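Local coordinates for Phenolphthiocerol/phthiocerol polyketide synthase subunit C (Mycobacterium tuberculosis H37Rv, PDB 8QZI), which probably carries growing acyl chains on the phosphopantetheine arm of its acyl carrier domain, as part of a polyketide synthase that makes phthiocerol and phenolphthiocerol precursors, at residues G69-L81 with W109-L121. Sequence-based numbering, arbitrary orientation.
Sequences GDPIDHHRPLETL and WAYPTISDLATAL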
ATOM      1  N   GLY F  69      -4.012  23.434  -0.040  1.00201.41           N
ATOM      2  CA  GLY F  69      -4.683  24.571  -0.638  1.00207.82           C
ATOM      3  C   GLY F  69      -4.127  25.011  -1.978  1.00205.43           C
ATOM      4  O   GLY F  69      -4.788  25.757  -2.707  1.00208.02           O
ATOM      5  N   ASP F  70      -2.922  24.559  -2.319  1.00200.78           N
ATOM      6  CA  ASP F  70      -2.275  25.004  -3.541  1.00186.68           C
ATOM      7  C   ASP F  70      -2.843  24.295  -4.766  1.00170.18           C
ATOM      8  O   ASP F  70      -3.542  23.285  -4.644  1.00173.99           O
ATOM      9  CB  ASP F  70      -0.770  24.772  -3.453  1.00189.63           C
ATOM     10  CG  ASP F  70      -0.038  25.951  -2.851  1.00197.65           C
ATOM     11  OD1 ASP F  70      -0.228  27.085  -3.343  1.00199.03           O
ATOM     12  OD2 ASP F  70       0.721  25.745  -1.880  1.00203.98           O
ATOM     13  N   PRO F  71      -2.569  24.817  -5.959  1.00156.77           N
ATOM     14  CA  PRO F  71      -2.999  24.155  -7.193  1.00154.53           C
ATOM     15  C   PRO F  71      -1.992  23.110  -7.658  1.00163.20           C
ATOM     16  O   PRO F  71      -0.807  23.149  -7.322  1.00168.02           O
ATOM     17  CB  PRO F  71      -3.084  25.311  -8.199  1.00139.56           C
ATOM     18  CG  PRO F  71      -2.639  26.569  -7.441  1.00141.55           C
ATOM     19  CD  PRO F  71      -1.914  26.102  -6.232  1.00148.51           C
ATOM     20  N   ILE F  72      -2.495  22.169  -8.460  1.00161.42           N
ATOM     21  CA  ILE F  72      -1.723  21.019  -8.930  1.00171.62           C
ATOM     22  C   ILE F  72      -1.892  20.900 -10.440  1.00173.32           C
ATOM     23  O   ILE F  72      -3.019  20.924 -10.947  1.00176.90           O
ATOM     24  CB  ILE F  72      -2.159  19.718  -8.224  1.00174.30           C
ATOM     25  CG1 ILE F  72      -1.783  18.489  -9.056  1.00173.09           C
ATOM     26  CG2 ILE F  72      -3.656  19.735  -7.913  1.00174.97           C
ATOM     27  CD1 ILE F  72      -2.454  17.220  -8.581  1.00171.04           C
ATOM     28  N   ASP F  73      -0.776  20.766 -11.157  1.00163.63           N
ATOM     29  CA  ASP F  73      -0.837  20.662 -12.608  1.00147.42           C
ATOM     30  C   ASP F  73      -1.453  19.323 -13.017  1.00139.15           C
ATOM     31  O   ASP F  73      -1.607  18.403 -12.210  1.00137.02           O
ATOM     32  CB  ASP F  73       0.555  20.848 -13.220  1.00142.49           C
ATOM     33  CG  ASP F  73       1.426  19.614 -13.095  1.00142.14           C
ATOM     34  OD1 ASP F  73       1.340  18.738 -13.980  1.00140.93           O
ATOM     35  OD2 ASP F  73       2.205  19.525 -12.121  1.00144.18           O
ATOM     36  N   HIS F  74      -1.814  19.229 -14.297  1.00130.11           N
ATOM     37  CA  HIS F  74      -2.578  18.107 -14.836  1.00124.91           C
ATOM     38  C   HIS F  74      -1.703  17.045 -15.496  1.00116.99           C
ATOM     39  O   HIS F  74      -2.233  16.034 -15.971  1.00105.65           O
ATOM     40  CB  HIS F  74      -3.624  18.629 -15.839  1.00125.24           C
ATOM     41  CG  HIS F  74      -4.643  19.551 -15.230  1.00126.30           C
ATOM     42  ND1 HIS F  74      -5.974  19.211 -15.102  1.00125.78           N
ATOM     43  CD2 HIS F  74      -4.524  20.796 -14.711  1.00129.14           C
ATOM     44  CE1 HIS F  74      -6.629  20.205 -14.527  1.00126.92           C
ATOM     45  NE2 HIS F  74      -5.773  21.179 -14.278  1.00128.37           N
ATOM     46  N   HIS F  75      -0.378  17.253 -15.528  1.00125.25           N
ATOM     47  CA  HIS F  75       0.596  16.329 -16.102  1.00131.91           C
ATOM     48  C   HIS F  75       1.583  15.828 -15.049  1.00135.44           C
ATOM     49  O   HIS F  75       2.717  15.470 -15.377  1.00141.76           O
ATOM     50  CB  HIS F  75       1.359  16.985 -17.255  1.00137.53           C
ATOM     51  CG  HIS F  75       0.519  17.274 -18.463  1.00143.46           C
ATOM     52  ND1 HIS F  75      -0.775  16.818 -18.600  1.00143.98           N
ATOM     53  CD2 HIS F  75       0.794  17.971 -19.592  1.00146.98           C
ATOM     54  CE1 HIS F  75      -1.261  17.224 -19.761  1.00145.32           C
ATOM     55  NE2 HIS F  75      -0.330  17.924 -20.383  1.00146.79           N
ATOM     56  N   ARG F  76       1.171  15.800 -13.781  1.00140.25           N
ATOM     57  CA  ARG F  76       2.043  15.438 -12.664  1.00140.58           C
ATOM     58  C   ARG F  76       1.583  14.128 -12.037  1.00147.42           C
ATOM     59  O   ARG F  76       0.437  14.046 -11.559  1.00148.27           O
ATOM     60  CB  ARG F  76       2.056  16.555 -11.613  1.00133.05           C
ATOM     61  CG  ARG F  76       2.860  16.246 -10.352  1.00129.59           C
ATOM     62  CD  ARG F  76       4.089  17.147 -10.224  1.00129.44           C
ATOM     63  NE  ARG F  76       4.446  17.391  -8.826  1.00129.98           N
ATOM     64  CZ  ARG F  76       4.064  18.461  -8.132  1.00128.18           C
ATOM     65  NH1 ARG F  76       3.317  19.394  -8.705  1.00132.21           N
ATOM     66  NH2 ARG F  76       4.424  18.599  -6.865  1.00125.52           N
ATOM     67  N   PRO F  77       2.416  13.084 -12.004  1.00149.96           N
ATOM     68  CA  PRO F  77       2.011  11.845 -11.322  1.00146.51           C
ATOM     69  C   PRO F  77       1.799  12.091  -9.835  1.00140.18           C
ATOM     70  O   PRO F  77       2.671  12.622  -9.143  1.00143.11           O
ATOM     71  CB  PRO F  77       3.187  10.895 -11.584  1.00153.09           C
ATOM     72  CG  PRO F  77       3.871  11.454 -12.803  1.00155.02           C
ATOM     73  CD  PRO F  77       3.715  12.942 -12.685  1.00152.87           C
ATOM     74  N   LEU F  78       0.624  11.706  -9.345  1.00131.07           N
ATOM     75  CA  LEU F  78       0.256  12.017  -7.971  1.00132.31           C
ATOM     76  C   LEU F  78       0.811  11.018  -6.960  1.00131.43           C
ATOM     77  O   LEU F  78       0.561  11.173  -5.759  1.00128.35           O
ATOM     78  CB  LEU F  78      -1.268  12.125  -7.850  1.00129.56           C
ATOM     79  CG  LEU F  78      -1.821  13.406  -8.487  1.00124.64           C
ATOM     80  CD1 LEU F  78      -3.023  13.945  -7.725  1.00121.81           C
ATOM     81  CD2 LEU F  78      -0.725  14.456  -8.568  1.00124.58           C
ATOM     82  N   GLU F  79       1.547   9.999  -7.417  1.00136.86           N
ATOM     83  CA  GLU F  79       2.444   9.275  -6.523  1.00136.16           C
ATOM     84  C   GLU F  79       3.500  10.204  -5.938  1.00135.21           C
ATOM     85  O   GLU F  79       3.958   9.997  -4.805  1.00146.29           O
ATOM     86  CB  GLU F  79       3.111   8.128  -7.280  1.00143.16           C
ATOM     87  CG  GLU F  79       4.402   7.643  -6.646  1.00152.63           C
ATOM     88  CD  GLU F  79       5.219   6.764  -7.575  1.00155.52           C
ATOM     89  OE1 GLU F  79       5.258   7.053  -8.792  1.00152.64           O
ATOM     90  OE2 GLU F  79       5.815   5.782  -7.087  1.00156.82           O
ATOM     91  N   THR F  80       3.898  11.229  -6.697  1.00126.81           N
ATOM     92  CA  THR F  80       4.847  12.250  -6.266  1.00125.20           C
ATOM     93  C   THR F  80       4.204  13.357  -5.435  1.00122.24           C
ATOM     94  O   THR F  80       4.928  14.177  -4.858  1.00122.04           O
ATOM     95  CB  THR F  80       5.524  12.866  -7.494  1.00114.81           C
ATOM     96  OG1 THR F  80       4.647  13.830  -8.078  1.00110.24           O
ATOM     97  CG2 THR F  80       5.826  11.790  -8.538  1.00112.26           C
ATOM     98  N   LEU F  81       2.871  13.408  -5.374  1.00122.96           N
ATOM     99  CA  LEU F  81       2.127  14.361  -4.558  1.00118.63           C
ATOM    100  C   LEU F  81       1.772  13.812  -3.184  1.00114.61           C
ATOM    101  O   LEU F  81       0.933  14.400  -2.491  1.00113.73           O
ATOM    102  CB  LEU F  81       0.850  14.788  -5.276  1.00115.47           C
ATOM    103  CG  LEU F  81       0.851  16.254  -5.688  1.00122.50           C
ATOM    104  CD1 LEU F  81       2.008  16.500  -6.633  1.00124.64           C
ATOM    105  CD2 LEU F  81      -0.474  16.648  -6.321  1.00120.41           C
ATOM    106  N   TRP F 109      -3.291   3.334 -10.547  1.00151.56           N
ATOM    107  CA  TRP F 109      -2.412   2.271 -11.011  1.00162.76           C
ATOM    108  C   TRP F 109      -2.127   2.428 -12.498  1.00166.92           C
ATOM    109  O   TRP F 109      -1.010   2.166 -12.964  1.00166.32           O
ATOM    110  CB  TRP F 109      -3.049   0.912 -10.716  1.00172.57           C
ATOM    111  CG  TRP F 109      -2.078  -0.142 -10.275  1.00181.26           C
ATOM    112  CD1 TRP F 109      -1.189  -0.063  -9.242  1.00183.29           C
ATOM    113  CD2 TRP F 109      -1.922  -1.450 -10.840  1.00186.57           C
ATOM    114  NE1 TRP F 109      -0.480  -1.232  -9.138  1.00188.61           N
ATOM    115  CE2 TRP F 109      -0.908  -2.104 -10.108  1.00191.25           C
ATOM    116  CE3 TRP F 109      -2.533  -2.128 -11.901  1.00186.82           C
ATOM    117  CZ2 TRP F 109      -0.496  -3.402 -10.401  1.00196.75           C
ATOM    118  CZ3 TRP F 109      -2.121  -3.413 -12.190  1.00194.17           C
ATOM    119  CH2 TRP F 109      -1.110  -4.044 -11.443  1.00196.69           C
ATOM    120  N   ALA F 110      -3.131   2.880 -13.257  1.00159.69           N
ATOM    121  CA  ALA F 110      -3.004   3.091 -14.690  1.00156.52           C
ATOM    122  C   ALA F 110      -3.154   4.543 -15.122  1.00143.68           C
ATOM    123  O   ALA F 110      -2.867   4.850 -16.284  1.00148.01           O
ATOM    124  CB  ALA F 110      -4.038   2.243 -15.447  1.00160.87           C
ATOM    125  N   TYR F 111      -3.593   5.437 -14.237  1.00134.54           N
ATOM    126  CA  TYR F 111      -3.775   6.849 -14.568  1.00118.87           C
ATOM    127  C   TYR F 111      -2.456   7.480 -15.014  1.00115.54           C
ATOM    128  O   TYR F 111      -1.498   7.509 -14.223  1.00107.44           O
ATOM    129  CB  TYR F 111      -4.327   7.603 -13.362  1.00105.37           C
ATOM    130  N   PRO F 112      -2.365   8.015 -16.250  1.00115.78           N
ATOM    131  CA  PRO F 112      -1.066   8.516 -16.740  1.00122.41           C
ATOM    132  C   PRO F 112      -0.383   9.460 -15.776  1.00131.07           C
ATOM    133  O   PRO F 112       0.831   9.357 -15.554  1.00139.23           O
ATOM    134  CB  PRO F 112      -1.441   9.225 -18.049  1.00106.81           C
ATOM    135  CG  PRO F 112      -2.643   8.525 -18.506  1.00102.79           C
ATOM    136  CD  PRO F 112      -3.425   8.211 -17.256  1.00111.28           C
ATOM    137  N   THR F 113      -1.142  10.377 -15.188  1.00145.79           N
ATOM    138  CA  THR F 113      -0.579  11.378 -14.298  1.00154.20           C
ATOM    139  C   THR F 113      -1.598  11.765 -13.242  1.00152.64           C
ATOM    140  O   THR F 113      -1.923  10.976 -12.347  1.00150.56           O
ATOM    141  CB  THR F 113      -0.158  12.614 -15.093  1.00166.26           C
ATOM    142  OG1 THR F 113      -1.271  13.076 -15.873  1.00168.35           O
ATOM    143  CG2 THR F 113       1.015  12.286 -16.017  1.00172.79           C
ATOM    144  N   ILE F 114      -2.103  12.988 -13.353  1.00145.88           N
ATOM    145  CA  ILE F 114      -3.152  13.502 -12.483  1.00142.49           C
ATOM    146  C   ILE F 114      -4.465  13.651 -13.247  1.00131.21           C
ATOM    147  O   ILE F 114      -5.466  13.023 -12.904  1.00133.51           O
ATOM    148  CB  ILE F 114      -2.725  14.835 -11.823  1.00143.91           C
ATOM    149  CG1 ILE F 114      -3.950  15.656 -11.384  1.00138.62           C
ATOM    150  CG2 ILE F 114      -1.811  15.620 -12.750  1.00142.62           C
ATOM    151  CD1 ILE F 114      -4.286  16.837 -12.274  1.00131.92           C
ATOM    152  N   SER F 115      -4.472  14.462 -14.308  1.00130.18           N
ATOM    153  CA  SER F 115      -5.676  14.738 -15.081  1.00122.36           C
ATOM    154  C   SER F 115      -5.653  14.071 -16.446  1.00127.59           C
ATOM    155  O   SER F 115      -6.159  14.633 -17.419  1.00131.01           O
ATOM    156  CB  SER F 115      -5.890  16.238 -15.259  1.00123.77           C
ATOM    157  OG  SER F 115      -6.795  16.493 -16.323  1.00122.10           O
ATOM    158  N   ASP F 116      -5.052  12.890 -16.545  1.00123.36           N
ATOM    159  CA  ASP F 116      -5.360  11.988 -17.646  1.00128.80           C
ATOM    160  C   ASP F 116      -6.285  10.860 -17.198  1.00131.36           C
ATOM    161  O   ASP F 116      -6.294   9.772 -17.786  1.00130.45           O
ATOM    162  CB  ASP F 116      -4.087  11.455 -18.293  1.00129.97           C
ATOM    163  CG  ASP F 116      -3.955  11.904 -19.737  1.00131.14           C
ATOM    164  OD1 ASP F 116      -4.380  11.158 -20.648  1.00132.09           O
ATOM    165  OD2 ASP F 116      -3.465  13.032 -19.955  1.00131.80           O
ATOM    166  N   LEU F 117      -7.040  11.103 -16.125  1.00129.06           N
ATOM    167  CA  LEU F 117      -8.407  10.621 -16.019  1.00128.59           C
ATOM    168  C   LEU F 117      -9.376  11.565 -16.717  1.00127.65           C
ATOM    169  O   LEU F 117     -10.566  11.582 -16.387  1.00133.48           O
ATOM    170  CB  LEU F 117      -8.820  10.433 -14.559  1.00126.87           C
ATOM    171  CG  LEU F 117      -7.969   9.632 -13.571  1.00123.02           C
ATOM    172  CD1 LEU F 117      -7.261  10.586 -12.630  1.00125.64           C
ATOM    173  CD2 LEU F 117      -8.804   8.623 -12.781  1.00117.20           C
ATOM    174  N   ALA F 118      -8.877  12.407 -17.633  1.00122.96           N
ATOM    175  CA  ALA F 118      -9.752  13.129 -18.549  1.00111.44           C
ATOM    176  C   ALA F 118     -10.347  12.089 -19.471  1.00111.96           C
ATOM    177  O   ALA F 118     -11.523  11.741 -19.346  1.00115.50           O
ATOM    178  CB  ALA F 118      -9.005  14.205 -19.344  1.00104.01           C
ATOM    179  N   THR F 119      -9.510  11.547 -20.350  1.00110.05           N
ATOM    180  CA  THR F 119      -9.886  10.517 -21.310  1.00122.86           C
ATOM    181  C   THR F 119     -10.706   9.385 -20.695  1.00133.21           C
ATOM    182  O   THR F 119     -11.894   9.231 -21.004  1.00146.93           O
ATOM    183  CB  THR F 119      -8.621   9.947 -21.958  1.00112.10           C
ATOM    184  OG1 THR F 119      -7.744  11.024 -22.307  1.00106.45           O
ATOM    185  CG2 THR F 119      -8.957   9.130 -23.220  1.00118.80           C
ATOM    186  N   ALA F 120     -10.083   8.593 -19.819  1.00128.71           N
ATOM    187  CA  ALA F 120     -10.649   7.294 -19.458  1.00128.47           C
ATOM    188  C   ALA F 120     -12.023   7.423 -18.805  1.00121.20           C
ATOM    189  O   ALA F 120     -12.936   6.646 -19.107  1.00130.30           O
ATOM    190  CB  ALA F 120      -9.678   6.543 -18.544  1.00128.03           C
ATOM    191  N   LEU F 121     -12.189   8.386 -17.900  1.00121.47           N
ATOM    192  CA  LEU F 121     -13.503   8.592 -17.299  1.00106.33           C
ATOM    193  C   LEU F 121     -14.500   9.151 -18.307  1.00125.45           C
ATOM    194  O   LEU F 121     -15.690   8.827 -18.244  1.00122.28           O
ATOM    195  CB  LEU F 121     -13.392   9.508 -16.077  1.00102.08           C
ATOM    196  CG  LEU F 121     -13.692   8.862 -14.712  1.00 99.25           C
ATOM    197  CD1 LEU F 121     -12.851   7.614 -14.536  1.00 94.53           C
ATOM    198  CD2 LEU F 121     -13.501   9.805 -13.511  1.00 97.01           C
TER
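The carbonyl oxygen of His74 is the polar centre at which the loop 69-81 meets residues 113-115, and three donors converge on it. Thr113 OG1 gives its proton to His74 O at 3.1 Å, tilted moderately from the carbonyl plane, while Ser115 N donates to the same oxygen at 3.2 Å from above that plane. The third donor comes from within the loop: His75 ND1 bonds to His74 O nearly side-on to the C=O, far above the carbonyl plane. Thr113 can reach because its OG1 sits between the backbone N and the carbonyl carbon (chi1 54°), leaving CG2 against the carbonyl of His75. Ser115 CB meets the edge of the His74 ring near ND1, and both residues touch Ala55 of helix 52-66. Within the loop, Asp73 OD1 accepts His75 N at 2.7 Å in an Asx turn, and OD2 makes a long salt bridge to Arg76 NH1. Ile114 points toward the loop; the Ile72 and Ile114 side chains approach tip to tip, with Ile72 CD1 3.5 Å from Ile114 CG1, and Ile114 CB packs on Leu78 CG, though the exact placing of the Ile114 branches is doubtful. Leu78 also rests on Ile62. Pro77 O, opening a type I turn, accepts both N and OG1 of Thr80. The contact ties this loop to the segment leading into helix 119-124, consistent with the acyl carrier protein fold, in which a long loop joins the bundle's first two helices.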